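Myosin IE heavy chain (Dictyostelium discoideum, PDB 1LKX) moves along actin as a single-headed myosin whose motor domain, the part in this structure, hydrolyses ATP under actin activation, and may move membranes relative to actin. Local coordinates at residues N27-T39 and S47-E59. Numbering follows the deposited sequence.
Unlike the reference sequence in segment 47-59: Thr48 (reference Arg). With ADP (adenosine-5'-diphosphate), chain G.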
loop_
_atom_site.group_PDB
_atom_site.type_symbol
_atom_site.label_atom_id
_atom_site.label_comp_id
_atom_site.label_asym_id
_atom_site.label_seq_id
_atom_site.Cartn_x
_atom_site.Cartn_y
_atom_site.Cartn_z
ATOM N N ASN A 27 -6.401 7.262 -27.121
ATOM C CA ASN A 27 -7.555 7.816 -26.411
ATOM C C ASN A 27 -7.117 8.332 -25.038
ATOM O O ASN A 27 -7.439 9.460 -24.662
ATOM C CB ASN A 27 -8.652 6.746 -26.253
ATOM C CG ASN A 27 -9.879 7.257 -25.492
ATOM O OD1 ASN A 27 -9.856 7.392 -24.268
ATOM N ND2 ASN A 27 -10.951 7.542 -26.217
ATOM N N LEU A 28 -6.368 7.505 -24.309
ATOM C CA LEU A 28 -5.882 7.856 -22.984
ATOM C C LEU A 28 -4.988 9.099 -22.997
ATOM O O LEU A 28 -5.125 9.994 -22.154
ATOM C CB LEU A 28 -5.142 6.662 -22.405
ATOM C CG LEU A 28 -4.628 6.734 -20.976
ATOM C CD1 LEU A 28 -4.574 5.335 -20.421
ATOM C CD2 LEU A 28 -3.269 7.376 -20.936
ATOM N N THR A 29 -4.073 9.163 -23.956
ATOM C CA THR A 29 -3.182 10.312 -24.076
ATOM C C THR A 29 -3.982 11.581 -24.347
ATOM O O THR A 29 -3.684 12.663 -23.841
ATOM C CB THR A 29 -2.226 10.132 -25.238
ATOM O OG1 THR A 29 -1.541 8.891 -25.092
ATOM C CG2 THR A 29 -1.225 11.270 -25.281
ATOM N N MET A 30 -5.000 11.430 -25.178
ATOM C CA MET A 30 -5.866 12.527 -25.556
ATOM C C MET A 30 -6.569 13.098 -24.335
ATOM O O MET A 30 -6.537 14.304 -24.104
ATOM C CB MET A 30 -6.896 12.011 -26.541
ATOM C CG MET A 30 -7.438 13.042 -27.491
ATOM S SD MET A 30 -8.705 12.262 -28.484
ATOM C CE MET A 30 -7.793 10.818 -29.199
ATOM N N ARG A 31 -7.206 12.223 -23.562
ATOM C CA ARG A 31 -7.916 12.629 -22.359
ATOM C C ARG A 31 -6.948 13.328 -21.408
ATOM O O ARG A 31 -7.138 14.480 -21.040
ATOM C CB ARG A 31 -8.492 11.406 -21.637
ATOM C CG ARG A 31 -9.164 10.370 -22.518
ATOM C CD ARG A 31 -10.539 10.814 -22.991
ATOM N NE ARG A 31 -11.637 10.143 -22.288
ATOM C CZ ARG A 31 -11.982 10.370 -21.023
ATOM N NH1 ARG A 31 -11.317 11.255 -20.291
ATOM N NH2 ARG A 31 -13.011 9.722 -20.498
ATOM N N HIS A 32 -5.902 12.613 -21.020
ATOM C CA HIS A 32 -4.928 13.149 -20.084
ATOM C C HIS A 32 -4.400 14.528 -20.424
ATOM O O HIS A 32 -4.301 15.396 -19.563
ATOM C CB HIS A 32 -3.736 12.208 -19.933
ATOM C CG HIS A 32 -2.734 12.686 -18.929
ATOM N ND1 HIS A 32 -2.957 12.634 -17.569
ATOM C CD2 HIS A 32 -1.531 13.285 -19.088
ATOM C CE1 HIS A 32 -1.936 13.180 -16.935
ATOM N NE2 HIS A 32 -1.056 13.583 -17.833
ATOM N N LYS A 33 -4.045 14.721 -21.680
ATOM C CA LYS A 33 -3.506 15.995 -22.111
ATOM C C LYS A 33 -4.492 17.138 -21.863
ATOM O O LYS A 33 -4.085 18.293 -21.707
ATOM C CB LYS A 33 -3.143 15.926 -23.596
ATOM C CG LYS A 33 -1.717 16.360 -23.921
ATOM C CD LYS A 33 -0.713 15.236 -23.696
ATOM C CE LYS A 33 0.694 15.615 -24.198
ATOM N NZ LYS A 33 1.658 14.454 -24.240
ATOM N N SER A 34 -5.784 16.816 -21.827
ATOM C CA SER A 34 -6.815 17.831 -21.589
ATOM C C SER A 34 -7.403 17.786 -20.168
ATOM O O SER A 34 -8.549 18.200 -19.937
ATOM C CB SER A 34 -7.939 17.700 -22.623
ATOM O OG SER A 34 -8.568 16.434 -22.560
ATOM N N ASP A 35 -6.605 17.276 -19.229
ATOM C CA ASP A 35 -6.990 17.176 -17.831
ATOM C C ASP A 35 -8.180 16.275 -17.530
ATOM O O ASP A 35 -8.972 16.564 -16.638
ATOM C CB ASP A 35 -7.239 18.576 -17.268
ATOM C CG ASP A 35 -5.962 19.384 -17.152
ATOM O OD1 ASP A 35 -6.036 20.578 -16.773
ATOM O OD2 ASP A 35 -4.882 18.818 -17.436
ATOM N N ASN A 36 -8.307 15.183 -18.270
ATOM C CA ASN A 36 -9.385 14.239 -18.028
ATOM C C ASN A 36 -8.748 12.980 -17.479
ATOM O O ASN A 36 -8.682 11.956 -18.155
ATOM C CB ASN A 36 -10.123 13.933 -19.325
ATOM C CG ASN A 36 -11.131 15.011 -19.691
ATOM O OD1 ASN A 36 -12.199 15.116 -19.079
ATOM N ND2 ASN A 36 -10.793 15.821 -20.691
ATOM N N ILE A 37 -8.262 13.085 -16.246
ATOM C CA ILE A 37 -7.586 11.996 -15.554
ATOM C C ILE A 37 -8.323 10.656 -15.589
ATOM O O ILE A 37 -7.730 9.609 -15.861
ATOM C CB ILE A 37 -7.421 12.313 -14.081
ATOM C CG1 ILE A 37 -7.154 13.791 -13.868
ATOM C CG2 ILE A 37 -6.306 11.491 -13.507
ATOM C CD1 ILE A 37 -7.385 14.165 -12.407
ATOM N N TYR A 38 -9.618 10.701 -15.301
ATOM C CA TYR A 38 -10.432 9.500 -15.218
ATOM C C TYR A 38 -11.150 9.033 -16.472
ATOM O O TYR A 38 -11.691 9.827 -17.230
ATOM C CB TYR A 38 -11.456 9.672 -14.089
ATOM C CG TYR A 38 -10.842 10.046 -12.759
ATOM C CD1 TYR A 38 -10.169 9.098 -11.980
ATOM C CD2 TYR A 38 -10.903 11.358 -12.300
ATOM C CE1 TYR A 38 -9.578 9.454 -10.782
ATOM C CE2 TYR A 38 -10.314 11.727 -11.110
ATOM C CZ TYR A 38 -9.658 10.776 -10.356
ATOM O OH TYR A 38 -9.100 11.165 -9.163
ATOM N N THR A 39 -11.157 7.718 -16.655
ATOM C CA THR A 39 -11.811 7.064 -17.779
ATOM C C THR A 39 -12.244 5.693 -17.279
ATOM O O THR A 39 -11.569 5.098 -16.444
ATOM C CB THR A 39 -10.846 6.873 -18.960
ATOM O OG1 THR A 39 -10.164 8.098 -19.226
ATOM C CG2 THR A 39 -11.608 6.474 -20.200
ATOM N N SER A 47 -7.154 5.893 -13.858
ATOM C CA SER A 47 -6.722 7.268 -13.601
ATOM C C SER A 47 -5.256 7.513 -13.951
ATOM O O SER A 47 -4.402 6.655 -13.749
ATOM C CB SER A 47 -6.932 7.640 -12.134
ATOM O OG SER A 47 -5.822 7.220 -11.355
ATOM N N THR A 48 -4.971 8.709 -14.449
ATOM C CA THR A 48 -3.623 9.084 -14.841
ATOM C C THR A 48 -3.130 10.290 -14.059
ATOM O O THR A 48 -3.666 11.394 -14.196
ATOM C CB THR A 48 -3.570 9.418 -16.339
ATOM O OG1 THR A 48 -4.532 10.440 -16.640
ATOM C CG2 THR A 48 -3.886 8.178 -17.166
ATOM N N ASN A 49 -2.095 10.074 -13.253
ATOM C CA ASN A 49 -1.504 11.120 -12.426
ATOM C C ASN A 49 -1.320 12.458 -13.168
ATOM O O ASN A 49 -0.514 12.568 -14.095
ATOM C CB ASN A 49 -0.159 10.648 -11.900
ATOM C CG ASN A 49 0.308 11.460 -10.737
ATOM O OD1 ASN A 49 0.167 12.682 -10.729
ATOM N ND2 ASN A 49 0.873 10.798 -9.740
ATOM N N PRO A 50 -2.063 13.495 -12.752
ATOM C CA PRO A 50 -2.020 14.832 -13.342
ATOM C C PRO A 50 -0.745 15.579 -13.020
ATOM O O PRO A 50 -0.243 16.356 -13.826
ATOM C CB PRO A 50 -3.221 15.532 -12.718
ATOM C CG PRO A 50 -4.092 14.429 -12.299
ATOM C CD PRO A 50 -3.134 13.424 -11.754
ATOM N N PHE A 51 -0.231 15.340 -11.827
ATOM C CA PHE A 51 0.960 16.020 -11.364
ATOM C C PHE A 51 0.704 17.521 -11.210
ATOM O O PHE A 51 1.551 18.353 -11.517
ATOM C CB PHE A 51 2.130 15.742 -12.306
ATOM C CG PHE A 51 2.732 14.386 -12.115
ATOM C CD1 PHE A 51 3.137 13.963 -10.848
ATOM C CD2 PHE A 51 2.893 13.521 -13.187
ATOM C CE1 PHE A 51 3.695 12.696 -10.652
ATOM C CE2 PHE A 51 3.451 12.247 -13.001
ATOM C CZ PHE A 51 3.850 11.839 -11.727
ATOM N N LYS A 52 -0.487 17.847 -10.719
ATOM C CA LYS A 52 -0.908 19.223 -10.482
ATOM C C LYS A 52 -2.367 19.205 -10.009
ATOM O O LYS A 52 -3.097 18.242 -10.249
ATOM C CB LYS A 52 -0.777 20.065 -11.754
ATOM C CG LYS A 52 -1.759 19.704 -12.833
ATOM C CD LYS A 52 -1.836 20.814 -13.859
ATOM C CE LYS A 52 -2.990 20.610 -14.829
ATOM N NZ LYS A 52 -3.149 21.783 -15.736
ATOM N N ASN A 53 -2.797 20.267 -9.339
ATOM C CA ASN A 53 -4.158 20.308 -8.831
ATOM C C ASN A 53 -5.202 20.547 -9.891
ATOM O O ASN A 53 -5.086 21.466 -10.683
ATOM C CB ASN A 53 -4.311 21.395 -7.768
ATOM C CG ASN A 53 -3.429 21.163 -6.567
ATOM O OD1 ASN A 53 -3.429 20.075 -5.977
ATOM N ND2 ASN A 53 -2.668 22.185 -6.189
ATOM N N LEU A 54 -6.223 19.704 -9.893
ATOM C CA LEU A 54 -7.341 19.845 -10.813
ATOM C C LEU A 54 -8.546 20.140 -9.929
ATOM O O LEU A 54 -8.966 19.301 -9.128
ATOM C CB LEU A 54 -7.559 18.560 -11.614
ATOM C CG LEU A 54 -6.688 18.427 -12.860
ATOM C CD1 LEU A 54 -5.232 18.581 -12.487
ATOM C CD2 LEU A 54 -6.930 17.085 -13.513
ATOM N N ASN A 55 -9.088 21.341 -10.055
ATOM C CA ASN A 55 -10.220 21.722 -9.231
ATOM C C ASN A 55 -11.453 20.886 -9.557
ATOM O O ASN A 55 -12.448 21.404 -10.056
ATOM C CB ASN A 55 -10.512 23.214 -9.408
ATOM C CG ASN A 55 -11.218 23.809 -8.209
ATOM O OD1 ASN A 55 -10.792 23.618 -7.067
ATOM N ND2 ASN A 55 -12.300 24.542 -8.458
ATOM N N ILE A 56 -11.379 19.592 -9.260
ATOM C CA ILE A 56 -12.484 18.680 -9.519
ATOM C C ILE A 56 -12.816 17.825 -8.303
ATOM O O ILE A 56 -13.520 16.822 -8.413
ATOM C CB ILE A 56 -12.159 17.751 -10.689
ATOM C CG1 ILE A 56 -11.184 16.671 -10.242
ATOM C CG2 ILE A 56 -11.532 18.551 -11.808
ATOM C CD1 ILE A 56 -10.831 15.704 -11.324
ATOM N N TYR A 57 -12.307 18.226 -7.143
ATOM C CA TYR A 57 -12.553 17.484 -5.920
ATOM C C TYR A 57 -13.215 18.364 -4.873
ATOM O O TYR A 57 -12.941 18.259 -3.679
ATOM C CB TYR A 57 -11.242 16.930 -5.387
ATOM C CG TYR A 57 -10.519 16.049 -6.370
ATOM C CD1 TYR A 57 -11.046 14.821 -6.758
ATOM C CD2 TYR A 57 -9.299 16.446 -6.913
ATOM C CE1 TYR A 57 -10.371 14.004 -7.661
ATOM C CE2 TYR A 57 -8.614 15.641 -7.819
ATOM C CZ TYR A 57 -9.153 14.420 -8.189
ATOM O OH TYR A 57 -8.476 13.616 -9.085
ATOM N N LYS A 58 -14.105 19.227 -5.337
ATOM C CA LYS A 58 -14.835 20.133 -4.469
ATOM C C LYS A 58 -16.120 19.469 -3.993
ATOM O O LYS A 58 -16.713 18.667 -4.715
ATOM C CB LYS A 58 -15.181 21.400 -5.238
ATOM C CG LYS A 58 -13.984 22.094 -5.854
ATOM C CD LYS A 58 -14.400 23.206 -6.818
ATOM C CE LYS A 58 -14.778 22.667 -8.204
ATOM N NZ LYS A 58 -16.031 21.848 -8.256
ATOM N N GLU A 59 -16.548 19.813 -2.778
ATOM C CA GLU A 59 -17.773 19.264 -2.186
ATOM C C GLU A 59 -18.945 19.344 -3.169
ATOM O O GLU A 59 -19.824 18.490 -3.184
ATOM C CB GLU A 59 -18.110 20.021 -0.897
ATOM C CG GLU A 59 -17.610 21.469 -0.889
ATOM C CD GLU A 59 -17.842 22.196 -2.217
ATOM O OE1 GLU A 59 -19.017 22.411 -2.598
ATOM O OE2 GLU A 59 -16.842 22.550 -2.887
HETATM P PB ADP G . 1.401 6.449 -4.796
HETATM O O1B ADP G . 0.463 6.260 -3.657
HETATM O O2B ADP G . 2.823 6.266 -4.536
HETATM O O3B ADP G . 0.856 5.502 -5.874
HETATM P PA ADP G . 0.725 9.194 -4.696
HETATM O O1A ADP G . -0.733 9.128 -4.518
HETATM O O2A ADP G . 1.579 9.380 -3.491
HETATM O O3A ADP G . 1.301 7.890 -5.400
HETATM O "O5'" ADP G . 0.958 10.342 -5.746
HETATM C "C5'" ADP G . 2.310 10.786 -5.890
HETATM C "C4'" ADP G . 2.242 12.250 -6.056
HETATM O "O4'" ADP G . 1.500 12.384 -7.232
HETATM C "C3'" ADP G . 1.388 12.954 -5.076
HETATM O "O3'" ADP G . 1.838 13.036 -3.727
HETATM C "C2'" ADP G . 1.084 14.211 -5.847
HETATM O "O2'" ADP G . 2.104 15.177 -5.842
HETATM C "C1'" ADP G . 0.755 13.588 -7.172
HETATM N N9 ADP G . -0.662 13.245 -7.360
HETATM C C8 ADP G . -1.244 12.013 -7.512
HETATM N N7 ADP G . -2.502 12.064 -7.804
HETATM C C5 ADP G . -2.770 13.416 -7.851
HETATM C C6 ADP G . -3.946 14.108 -8.124
HETATM N N6 ADP G . -5.065 13.469 -8.308
HETATM N N1 ADP G . -3.904 15.513 -8.110
HETATM C C2 ADP G . -2.692 16.162 -7.814
HETATM N N3 ADP G . -1.524 15.568 -7.532
HETATM C C4 ADP G . -1.642 14.168 -7.578
#
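Tyr38 and Tyr57 approach from opposite directions and join their hydroxyls, OH to OH 2.5 Å, each oxygen lying at the edge of the other ring. Tyr38 CG stands anti to its own carbonyl carbon (chi1 -54°), which carries the long ring past Ser47 CB, 3.5 Å from Tyr38 CE1, to the adenine side of the nucleotide pocket. A phenylalanine in place of Tyr38 would probably leave the Tyr57 hydroxyl without this mate, and the Tyr57 ring less firmly placed beside the adenine.

Ile37, with its long branch, packs into the loop through CD1, against Pro50 CG and Ile56 CD1, while Leu54 meets it tip to tip. Pro50 CD lies 3.8 Å from ADP C6, so the rigid ring touches both Ile37 and the base. Thr48, a departure from the reference sequence, offers a hydroxyl and a methyl from one branch point. Its OG1 (chi1 56°) is hydrogen-bonded to His32 ND1 at 2.9 Å, at the imidazole edge, and its methyl CG2 lies near Leu28 CD2. Asp35, whose positive phi suits the C-prime place of the Schellman motif ending helix 21-33, makes a weak salt bridge with the extended Lys52.

The amide of Asn49 can donate twice: ND2 reaches Gly104 O and, nearly straight (169°), ADP O4' at 3.0 Å. Asn49, Pro50 and Tyr57 fit the NPxxxxxxY purine-binding loop of myosins, which follows hairpin 38-40/45-48 at the edge of the central sheet.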